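Local coordinates for mandelate racemase/muconate lactonizing enzyme-like protein (Roseovarius sp. TM1035, PDB 3RCY) that probably works as a magnesium-dependent enzyme of the mandelate racemase/muconate lactonizing branch of the enolase superfamily, abstracting a proton next to a substrate carboxylate, at residues 245-248 against 249-253; 268-271 against 272-276; 290-293 against 294-298. One frame throughout, in Å; residues are numbered along the deposited sequence.

Contact 1: 245-248 against 249-253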
ATOM      1  N   ALA A 245      -4.147  -8.451 -13.238  1.00 11.49           N
ATOM      2  CA  ALA A 245      -5.142  -9.520 -13.255  1.00 11.09           C
ATOM      3  C   ALA A 245      -4.510 -10.855 -12.896  1.00 11.19           C
ATOM      4  O   ALA A 245      -5.102 -11.644 -12.171  1.00 11.27           O
ATOM      5  CB  ALA A 245      -5.845  -9.597 -14.614  1.00 10.40           C
ATOM      6  N   MET A 246      -3.300 -11.107 -13.391  1.00 11.08           N
ATOM      7  CA  MET A 246      -2.642 -12.373 -13.092  1.00 11.31           C
ATOM      8  C   MET A 246      -2.222 -12.477 -11.626  1.00 10.97           C
ATOM      9  O   MET A 246      -2.310 -13.558 -11.030  1.00 10.72           O
ATOM     10  CB  MET A 246      -1.451 -12.629 -14.020  1.00 12.23           C
ATOM     11  CG  MET A 246      -0.963 -14.077 -13.932  1.00 13.15           C
ATOM     12  SD  MET A 246       0.362 -14.451 -15.079  1.00 13.31           S
ATOM     13  CE  MET A 246      -0.582 -14.605 -16.607  1.00 12.82           C
ATOM     14  N   ALA A 247      -1.780 -11.361 -11.047  1.00 10.71           N
ATOM     15  CA  ALA A 247      -1.425 -11.332  -9.630  1.00 11.54           C
ATOM     16  C   ALA A 247      -2.654 -11.590  -8.763  1.00 12.35           C
ATOM     17  O   ALA A 247      -2.541 -12.206  -7.704  1.00 12.44           O
ATOM     18  CB  ALA A 247      -0.765 -10.011  -9.257  1.00 11.03           C
ATOM     19  N   GLN A 248      -3.821 -11.118  -9.214  1.00 13.01           N
ATOM     20  CA  GLN A 248      -5.074 -11.418  -8.524  1.00 13.94           C
ATOM     21  C   GLN A 248      -5.350 -12.919  -8.490  1.00 13.64           C
ATOM     22  O   GLN A 248      -5.733 -13.455  -7.442  1.00 13.05           O
ATOM     23  CB  GLN A 248      -6.250 -10.692  -9.161  1.00 15.13           C
ATOM     24  CG  GLN A 248      -6.355  -9.218  -8.813  1.00 21.56           C
ATOM     25  CD  GLN A 248      -7.507  -8.556  -9.538  1.00 16.87           C
ATOM     26  OE1 GLN A 248      -7.427  -8.264 -10.735  1.00 21.73           O
ATOM     27  NE2 GLN A 248      -8.598  -8.325  -8.816  1.00 22.47           N
ATOM     28  N   VAL A 249      -5.164 -13.591  -9.630  1.00 13.60           N
ATOM     29  CA  VAL A 249      -5.297 -15.050  -9.683  1.00 13.59           C
ATOM     30  C   VAL A 249      -4.273 -15.701  -8.734  1.00 13.43           C
ATOM     31  O   VAL A 249      -4.628 -16.567  -7.924  1.00 13.38           O
ATOM     32  CB  VAL A 249      -5.136 -15.603 -11.121  1.00 13.56           C
ATOM     33  CG1 VAL A 249      -5.262 -17.122 -11.127  1.00 13.66           C
ATOM     34  CG2 VAL A 249      -6.170 -14.987 -12.054  1.00 13.44           C
ATOM     35  N   ALA A 250      -3.020 -15.258  -8.820  1.00 12.94           N
ATOM     36  CA  ALA A 250      -1.948 -15.819  -8.004  1.00 13.73           C
ATOM     37  C   ALA A 250      -2.252 -15.756  -6.502  1.00 14.04           C
ATOM     38  O   ALA A 250      -1.985 -16.713  -5.780  1.00 13.94           O
ATOM     39  CB  ALA A 250      -0.614 -15.143  -8.322  1.00 14.03           C
ATOM     40  N   ARG A 251      -2.823 -14.639  -6.049  1.00 14.56           N
ATOM     41  CA  ARG A 251      -3.167 -14.468  -4.626  1.00 15.96           C
ATOM     42  C   ARG A 251      -4.380 -15.298  -4.194  1.00 15.83           C
ATOM     43  O   ARG A 251      -4.508 -15.641  -3.019  1.00 15.90           O
ATOM     44  CB  ARG A 251      -3.436 -12.990  -4.307  1.00 17.47           C
ATOM     45  CG  ARG A 251      -2.196 -12.092  -4.341  1.00 23.72           C
ATOM     46  CD  ARG A 251      -2.498 -10.705  -3.774  1.00 19.99           C
ATOM     47  NE  ARG A 251      -3.455  -9.948  -4.586  1.00 24.07           N
ATOM     48  CZ  ARG A 251      -3.115  -9.154  -5.603  1.00 21.23           C
ATOM     49  NH1 ARG A 251      -1.836  -9.021  -5.955  1.00 24.15           N
ATOM     50  NH2 ARG A 251      -4.052  -8.500  -6.277  1.00 24.04           N
ATOM     51  N   ALA A 252      -5.262 -15.606  -5.144  1.00 15.17           N
ATOM     52  CA  ALA A 252      -6.541 -16.258  -4.850  1.00 15.87           C
ATOM     53  C   ALA A 252      -6.576 -17.770  -5.099  1.00 16.44           C
ATOM     54  O   ALA A 252      -7.550 -18.427  -4.739  1.00 17.35           O
ATOM     55  CB  ALA A 252      -7.678 -15.569  -5.621  1.00 15.42           C
ATOM     56  N   VAL A 253      -5.533 -18.320  -5.711  1.00 15.90           N
ATOM     57  CA  VAL A 253      -5.450 -19.776  -5.906  1.00 16.63           C
ATOM     58  C   VAL A 253      -4.206 -20.331  -5.191  1.00 17.41           C
ATOM     59  O   VAL A 253      -3.197 -19.639  -5.078  1.00 17.57           O
ATOM     60  CB  VAL A 253      -5.482 -20.180  -7.415  1.00 16.54           C
ATOM     61  CG1 VAL A 253      -6.746 -19.627  -8.110  1.00 18.56           C
ATOM     62  CG2 VAL A 253      -4.221 -19.715  -8.135  1.00 19.40           C
TER
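V249 takes up the helical pattern by giving its N-H to the carbonyl of A245, with 3.2 Å between V249 N and A245 O. Its CG1 stands anti to the backbone N (chi1 179°), which leaves CG2 beside the N and 3.5 Å from A245 O. The beta-branched side chain as a whole suits its buried place against P237, V238, Y234 and T216. A250 follows with a shorter bond, 2.9 Å from A250 N to M246 O. Its side chain lies against the carbonyls of M246 and A247, a methyl small enough to let the helix pack closely on strand 257-259 at V257. The long M246 side chain packs on V257 and T259 as well.

This is helix 243-252, the crossover between parallel strands 233-235 and 257-259 in the modified TIM barrel of the enolase superfamily. Its outer side carries R251, which is exposed. R251 N bonds to A247 O at 3.0 Å, and the chain then bends at chi3 (-65°) and folds back over the preceding turn. The guanidinium lies with one face over that same A247 O, off-centre, while NH1 comes to 3.6 Å from A247 CB, a methyl small enough for the group to lie against it. NH2 rests on the Q248 CG methylene at 3.5 Å. The Q248 amide, though within 28° of the guanidinium plane, lies further along and does not stack on it.

At A252 the regular pattern weakens: A252 N is 3.2 Å from Q248 O in a bent, weak bond, and the A252 carbonyl turns to R254 of the second subunit. V253 leaves the helical conformation, its side chain packing on Y234.

Contact 2: 268-271 against 272-276. With RIB (alpha-D-ribofuranose), chain M.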
ATOM      1  N   GLU A 268       9.235  -6.583 -19.474  1.00 12.10           N
ATOM      2  CA  GLU A 268       7.939  -7.226 -19.226  1.00 12.22           C
ATOM      3  C   GLU A 268       8.005  -8.268 -18.122  1.00 12.43           C
ATOM      4  O   GLU A 268       7.041  -8.444 -17.383  1.00 12.40           O
ATOM      5  CB  GLU A 268       7.378  -7.839 -20.515  1.00 12.88           C
ATOM      6  CG  GLU A 268       6.882  -6.767 -21.474  1.00 13.67           C
ATOM      7  CD  GLU A 268       6.250  -7.306 -22.757  1.00 13.92           C
ATOM      8  OE1 GLU A 268       6.073  -8.536 -22.913  1.00 13.59           O
ATOM      9  OE2 GLU A 268       5.920  -6.468 -23.621  1.00 14.29           O
ATOM     10  N   PHE A 269       9.140  -8.958 -18.005  1.00 11.89           N
ATOM     11  CA  PHE A 269       9.276  -9.968 -16.955  1.00 12.78           C
ATOM     12  C   PHE A 269       9.436  -9.357 -15.566  1.00 13.85           C
ATOM     13  O   PHE A 269       8.935  -9.909 -14.584  1.00 14.34           O
ATOM     14  CB  PHE A 269      10.404 -10.946 -17.267  1.00 12.29           C
ATOM     15  CG  PHE A 269      10.011 -11.998 -18.257  1.00 12.64           C
ATOM     16  CD1 PHE A 269       9.259 -13.103 -17.857  1.00 12.64           C
ATOM     17  CD2 PHE A 269      10.347 -11.863 -19.604  1.00 12.64           C
ATOM     18  CE1 PHE A 269       8.857 -14.072 -18.789  1.00 12.67           C
ATOM     19  CE2 PHE A 269       9.962 -12.824 -20.542  1.00 12.81           C
ATOM     20  CZ  PHE A 269       9.211 -13.932 -20.131  1.00 12.73           C
ATOM     21  N   ALA A 270      10.103  -8.209 -15.492  1.00 13.79           N
ATOM     22  CA  ALA A 270      10.312  -7.542 -14.205  1.00 14.65           C
ATOM     23  C   ALA A 270       9.004  -7.223 -13.453  1.00 14.04           C
ATOM     24  O   ALA A 270       8.891  -7.553 -12.271  1.00 14.36           O
ATOM     25  CB  ALA A 270      11.179  -6.286 -14.374  1.00 15.34           C
ATOM     26  N   PRO A 271       8.021  -6.584 -14.123  1.00 13.56           N
ATOM     27  CA  PRO A 271       6.744  -6.315 -13.451  1.00 13.18           C
ATOM     28  C   PRO A 271       5.973  -7.572 -13.026  1.00 12.84           C
ATOM     29  O   PRO A 271       5.299  -7.548 -11.996  1.00 13.19           O
ATOM     30  CB  PRO A 271       5.946  -5.536 -14.502  1.00 13.56           C
ATOM     31  CG  PRO A 271       6.989  -4.888 -15.354  1.00 14.91           C
ATOM     32  CD  PRO A 271       8.081  -5.915 -15.438  1.00 13.91           C
ATOM     33  N   VAL A 272       6.071  -8.648 -13.803  1.00 12.47           N
ATOM     34  CA  VAL A 272       5.447  -9.926 -13.442  1.00 12.22           C
ATOM     35  C   VAL A 272       5.961 -10.399 -12.074  1.00 12.64           C
ATOM     36  O   VAL A 272       5.179 -10.810 -11.214  1.00 12.90           O
ATOM     37  CB  VAL A 272       5.688 -10.994 -14.534  1.00 11.86           C
ATOM     38  CG1 VAL A 272       5.323 -12.394 -14.039  1.00 13.68           C
ATOM     39  CG2 VAL A 272       4.890 -10.653 -15.811  1.00 13.99           C
ATOM     40  N   LEU A 273       7.275 -10.316 -11.875  1.00 12.40           N
ATOM     41  CA  LEU A 273       7.883 -10.654 -10.593  1.00 12.26           C
ATOM     42  C   LEU A 273       7.496  -9.657  -9.501  1.00 12.62           C
ATOM     43  O   LEU A 273       6.994 -10.038  -8.439  1.00 12.62           O
ATOM     44  CB  LEU A 273       9.411 -10.748 -10.727  1.00 11.55           C
ATOM     45  CG  LEU A 273       9.999 -11.890 -11.577  1.00 16.45           C
ATOM     46  CD1 LEU A 273      11.484 -11.638 -11.895  1.00 11.22           C
ATOM     47  CD2 LEU A 273       9.800 -13.274 -10.917  1.00 11.18           C
ATOM     48  N   ARG A 274       7.707  -8.374  -9.779  1.00 13.07           N
ATOM     49  CA  ARG A 274       7.488  -7.320  -8.792  1.00 13.91           C
ATOM     50  C   ARG A 274       6.048  -7.312  -8.263  1.00 13.91           C
ATOM     51  O   ARG A 274       5.821  -7.055  -7.080  1.00 13.78           O
ATOM     52  CB  ARG A 274       7.854  -5.959  -9.401  1.00 15.16           C
ATOM     53  CG  ARG A 274       8.038  -4.830  -8.401  1.00 28.96           C
ATOM     54  CD  ARG A 274       8.264  -3.522  -9.136  1.00 18.21           C
ATOM     55  NE  ARG A 274       9.544  -3.500  -9.843  1.00 29.96           N
ATOM     56  CZ  ARG A 274       9.718  -3.046 -11.080  1.00 19.86           C
ATOM     57  NH1 ARG A 274      10.930  -3.066 -11.627  1.00 30.48           N
ATOM     58  NH2 ARG A 274       8.689  -2.590 -11.794  1.00 30.97           N
ATOM     59  N   GLU A 275       5.080  -7.593  -9.134  1.00 13.88           N
ATOM     60  CA  GLU A 275       3.675  -7.612  -8.714  1.00 14.57           C
ATOM     61  C   GLU A 275       3.210  -8.967  -8.151  1.00 13.88           C
ATOM     62  O   GLU A 275       2.075  -9.098  -7.697  1.00 13.71           O
ATOM     63  CB  GLU A 275       2.752  -7.145  -9.859  1.00 16.14           C
ATOM     64  CG  GLU A 275       3.057  -5.742 -10.400  1.00 33.28           C
ATOM     65  CD  GLU A 275       3.090  -4.654  -9.320  1.00 19.16           C
ATOM     66  OE1 GLU A 275       2.180  -4.624  -8.451  1.00 34.36           O
ATOM     67  OE2 GLU A 275       4.028  -3.822  -9.344  1.00 34.10           O
ATOM     68  N   GLY A 276       4.089  -9.964  -8.172  1.00 13.48           N
ATOM     69  CA  GLY A 276       3.742 -11.302  -7.694  1.00 13.78           C
ATOM     70  C   GLY A 276       2.760 -12.033  -8.596  1.00 13.98           C
ATOM     71  O   GLY A 276       1.977 -12.865  -8.127  1.00 13.92           O
TER
HETATM   72  O5  RIB M 433       0.043  -4.187 -21.441  1.00 51.74           O
HETATM   73  C5  RIB M 433       1.017  -4.381 -20.410  1.00 51.69           C
HETATM   74  C4  RIB M 433       2.025  -5.402 -20.905  1.00 51.71           C
HETATM   75  O4  RIB M 433       2.576  -6.127 -19.807  1.00 51.68           O
HETATM   76  C3  RIB M 433       1.366  -6.439 -21.788  1.00 51.70           C
HETATM   77  O3  RIB M 433       1.576  -6.115 -23.152  1.00 51.94           O
HETATM   78  C2  RIB M 433       2.078  -7.725 -21.485  1.00 51.71           C
HETATM   79  O2  RIB M 433       3.062  -7.974 -22.484  1.00 51.95           O
HETATM   80  C1  RIB M 433       2.755  -7.505 -20.148  1.00 51.95           C
HETATM   81  O1  RIB M 433       2.164  -8.359 -19.160  1.00 51.41           O
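Two flat groups mark this turn of helix: the guanidinium of R274 approaches the methyl of A270 obliquely, NH1 lying 4.2 Å from A270 CB, and the carboxylate of E268 turns a face to the ribose. The sugar hydroxyl RIB O2 comes from above the carboxylate plane, 3.1 Å from E268 OE1 and nearly as close to OE2, which fits the bond to OE1 being weak. OE1 also takes the N-H of T264, while OE2 forms a salt bridge with R86 of the fourth subunit. CG of R274 sits anti to the backbone N (chi1 -164°) and the chain bends at chi3, which takes the charged end out to the third subunit. Y304 of the third subunit makes a cation-pi contact with R274 and its OH receives a hydrogen bond from NE, while V303 O of the same neighbouring subunit receives one from NH1. The ring of F269 packs on L281, P283 and V297.

Behind these groups, backbone bonds run from L273 N to F269 O (3.2 Å), from R274 N to A270 O (2.9 Å) and from E275 N to P271 O (2.9 Å). P271 has no N-H, so the helix kinks where its bond to the preceding turn is missing; its own carbonyl still serves E275. V272 and L273 turn to L281, a fitting role for branched aliphatic residues, with V272 CG2 held 3.5 Å from E268 O. G276, at positive phi, closes helix 266-274 in a Schellman motif; glycine adopts that conformation readily.

Helix 266-274 links barrel strands 257-259 and 280-281. The acidic group in its first turn and the basic group at its end both find strong partners on other subunits. With R86 of the fourth subunit and T264 N engaging it, the E268 carboxylate offers the ribose hydroxyl just a weak bond, and P240 O is a further partner of the sugar.

Contact 3: 290-293 against 294-298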
ATOM      1  N   GLY A 290      16.378 -13.382 -26.551  1.00 12.39           N
ATOM      2  CA  GLY A 290      17.527 -14.278 -26.653  1.00 12.49           C
ATOM      3  C   GLY A 290      18.139 -14.699 -25.325  1.00 12.53           C
ATOM      4  O   GLY A 290      17.588 -14.428 -24.253  1.00 12.01           O
ATOM      5  N   ILE A 291      19.294 -15.357 -25.413  1.00 12.69           N
ATOM      6  CA  ILE A 291      19.928 -16.018 -24.264  1.00 12.69           C
ATOM      7  C   ILE A 291      20.388 -15.026 -23.191  1.00 12.77           C
ATOM      8  O   ILE A 291      20.092 -15.215 -22.011  1.00 13.20           O
ATOM      9  CB  ILE A 291      21.103 -16.939 -24.714  1.00 12.79           C
ATOM     10  CG1 ILE A 291      20.581 -18.088 -25.585  1.00 12.76           C
ATOM     11  CG2 ILE A 291      21.897 -17.481 -23.498  1.00 12.68           C
ATOM     12  CD1 ILE A 291      21.663 -18.835 -26.379  1.00 13.46           C
ATOM     13  N   TRP A 292      21.106 -13.983 -23.603  1.00 12.89           N
ATOM     14  CA  TRP A 292      21.674 -13.005 -22.663  1.00 12.96           C
ATOM     15  C   TRP A 292      20.591 -12.222 -21.930  1.00 13.00           C
ATOM     16  O   TRP A 292      20.655 -12.065 -20.716  1.00 12.87           O
ATOM     17  CB  TRP A 292      22.618 -12.045 -23.392  1.00 13.23           C
ATOM     18  CG  TRP A 292      23.561 -11.268 -22.505  1.00 13.56           C
ATOM     19  CD1 TRP A 292      23.545  -9.917 -22.270  1.00 13.48           C
ATOM     20  CD2 TRP A 292      24.662 -11.792 -21.749  1.00 14.21           C
ATOM     21  NE1 TRP A 292      24.570  -9.571 -21.413  1.00 14.10           N
ATOM     22  CE2 TRP A 292      25.274 -10.699 -21.084  1.00 13.84           C
ATOM     23  CE3 TRP A 292      25.203 -13.077 -21.580  1.00 13.85           C
ATOM     24  CZ2 TRP A 292      26.397 -10.855 -20.257  1.00 15.08           C
ATOM     25  CZ3 TRP A 292      26.319 -13.235 -20.759  1.00 14.75           C
ATOM     26  CH2 TRP A 292      26.904 -12.123 -20.103  1.00 14.55           C
ATOM     27  N   GLU A 293      19.600 -11.731 -22.675  1.00 12.78           N
ATOM     28  CA  GLU A 293      18.465 -11.018 -22.080  1.00 12.68           C
ATOM     29  C   GLU A 293      17.750 -11.914 -21.055  1.00 12.60           C
ATOM     30  O   GLU A 293      17.389 -11.462 -19.966  1.00 12.70           O
ATOM     31  CB  GLU A 293      17.510 -10.527 -23.186  1.00 12.55           C
ATOM     32  CG  GLU A 293      16.247  -9.818 -22.706  1.00 14.77           C
ATOM     33  CD  GLU A 293      16.476  -8.402 -22.200  1.00 12.43           C
ATOM     34  OE1 GLU A 293      17.639  -7.940 -22.106  1.00 14.77           O
ATOM     35  OE2 GLU A 293      15.463  -7.741 -21.899  1.00 14.90           O
ATOM     36  N   MET A 294      17.595 -13.193 -21.386  1.00 12.36           N
ATOM     37  CA  MET A 294      16.972 -14.131 -20.455  1.00 12.50           C
ATOM     38  C   MET A 294      17.842 -14.488 -19.243  1.00 12.31           C
ATOM     39  O   MET A 294      17.304 -14.843 -18.195  1.00 12.38           O
ATOM     40  CB  MET A 294      16.448 -15.379 -21.180  1.00 13.07           C
ATOM     41  CG  MET A 294      15.186 -15.095 -22.024  1.00 10.33           C
ATOM     42  SD  MET A 294      13.898 -14.221 -21.094  1.00 13.52           S
ATOM     43  CE  MET A 294      14.192 -12.509 -21.526  1.00  9.67           C
ATOM     44  N   LYS A 295      19.169 -14.376 -19.380  1.00 11.97           N
ATOM     45  CA  LYS A 295      20.071 -14.458 -18.217  1.00 11.76           C
ATOM     46  C   LYS A 295      19.802 -13.314 -17.235  1.00 11.79           C
ATOM     47  O   LYS A 295      19.820 -13.501 -16.010  1.00 11.64           O
ATOM     48  CB  LYS A 295      21.553 -14.474 -18.643  1.00 11.72           C
ATOM     49  CG  LYS A 295      22.058 -15.820 -19.199  1.00 12.89           C
ATOM     50  CD  LYS A 295      22.250 -16.896 -18.101  1.00 12.03           C
ATOM     51  CE  LYS A 295      23.460 -16.625 -17.204  1.00 13.43           C
ATOM     52  NZ  LYS A 295      23.755 -17.805 -16.312  1.00 11.71           N
ATOM     53  N   LYS A 296      19.548 -12.129 -17.775  1.00 11.59           N
ATOM     54  CA  LYS A 296      19.164 -10.985 -16.958  1.00 11.20           C
ATOM     55  C   LYS A 296      17.874 -11.285 -16.200  1.00 11.07           C
ATOM     56  O   LYS A 296      17.783 -11.034 -14.992  1.00 10.87           O
ATOM     57  CB  LYS A 296      19.024  -9.725 -17.824  1.00 10.96           C
ATOM     58  CG  LYS A 296      20.343  -9.262 -18.468  1.00 13.32           C
ATOM     59  CD  LYS A 296      20.199  -7.887 -19.133  1.00 10.67           C
ATOM     60  CE  LYS A 296      21.549  -7.343 -19.618  1.00 13.71           C
ATOM     61  NZ  LYS A 296      21.382  -6.101 -20.468  1.00 10.69           N
ATOM     62  N   VAL A 297      16.889 -11.858 -16.895  1.00 10.75           N
ATOM     63  CA  VAL A 297      15.613 -12.226 -16.268  1.00 10.51           C
ATOM     64  C   VAL A 297      15.784 -13.314 -15.212  1.00 10.47           C
ATOM     65  O   VAL A 297      15.175 -13.237 -14.142  1.00 10.69           O
ATOM     66  CB  VAL A 297      14.536 -12.607 -17.329  1.00 10.99           C
ATOM     67  CG1 VAL A 297      13.281 -13.159 -16.668  1.00  7.15           C
ATOM     68  CG2 VAL A 297      14.190 -11.392 -18.158  1.00  6.32           C
ATOM     69  N   ALA A 298      16.616 -14.313 -15.505  1.00 10.08           N
ATOM     70  CA  ALA A 298      16.914 -15.377 -14.535  1.00  9.96           C
ATOM     71  C   ALA A 298      17.457 -14.820 -13.218  1.00  9.91           C
ATOM     72  O   ALA A 298      17.069 -15.288 -12.145  1.00 10.33           O
ATOM     73  CB  ALA A 298      17.892 -16.412 -15.127  1.00  9.47           C
TER
HETATM   74  O   HOH W   1      20.273  -7.382 -22.696  1.00 11.11           O
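W292 and K296, one turn apart, slant across each other with the lysine extended: K296 CE comes 4.2 Å from W292 NE1, oblique to the indole. CG of W292 is anti to its backbone N (chi1 -163°), which directs the ring outward to L118 of the third subunit and its NE1 to E72. E293 leans across K296 from another direction. Its chain bends at chi2 (75°), placing OE1 3.9 Å from K296 CD, a contact with the aliphatic part of the lysine. The charged ends, E293 OE1 and K296 NZ, are 4.5 Å apart, beyond a salt bridge, and a water spans them, donating to OE1 and accepting from NZ at 2.8 Å each.

M294 crosses E293, its chain packed among L285, A288, P283 and F325. Bent at both chi2 and chi3, it curls so that CE touches E293 CG at 3.6 Å, a compact form of a flexible residue. K295 instead packs its CB and CG over the carbonyls of W292 and I291 and leads its end away to L118 O and S328 OG of its own chain and to E72 of the third subunit.

The backbone bonds of helix 290-302 include M294 N to G290 O at 3.1 Å and K295 N to I291 O at 2.9 Å, the rungs continuing to V297. At the backbone angles of G290 a CB would be jammed against the carbonyl O of the residue before, so glycine suits the place. E99 receives the N-H groups of I291 and W292. The helix belongs to the outer layer of the enolase-superfamily barrel.

K296 bridges E72 of its own chain and E302 of the third subunit, and K295 pairs with E72 of the third subunit. The buried E293 carboxylate is probably compensated by K266 and, through water, by K296, while the lysines tie the helix to the neighbouring subunit.

In the fold
All three contacts are turns of outer helices of one barrel, taken in series along the chain. Contact 1 is the most open, with an exposed arginine that stays over its own helix; contacts 2 and 3 are buried. Contact 1 touches contact 2 where the methyls of A247 and A250 meet the carbonyls of E275 and G276, whereas contact 3 stays about 13 Å from contact 1 at the nearest atoms. Contacts 2 and 3 meet through carbon and sulfur, F269 packing on V297 and M294, and both reach the third subunit. Their polar chemistry differs: a ribose-binding carboxylate in contact 2, a water-bridged charge network in contact 3.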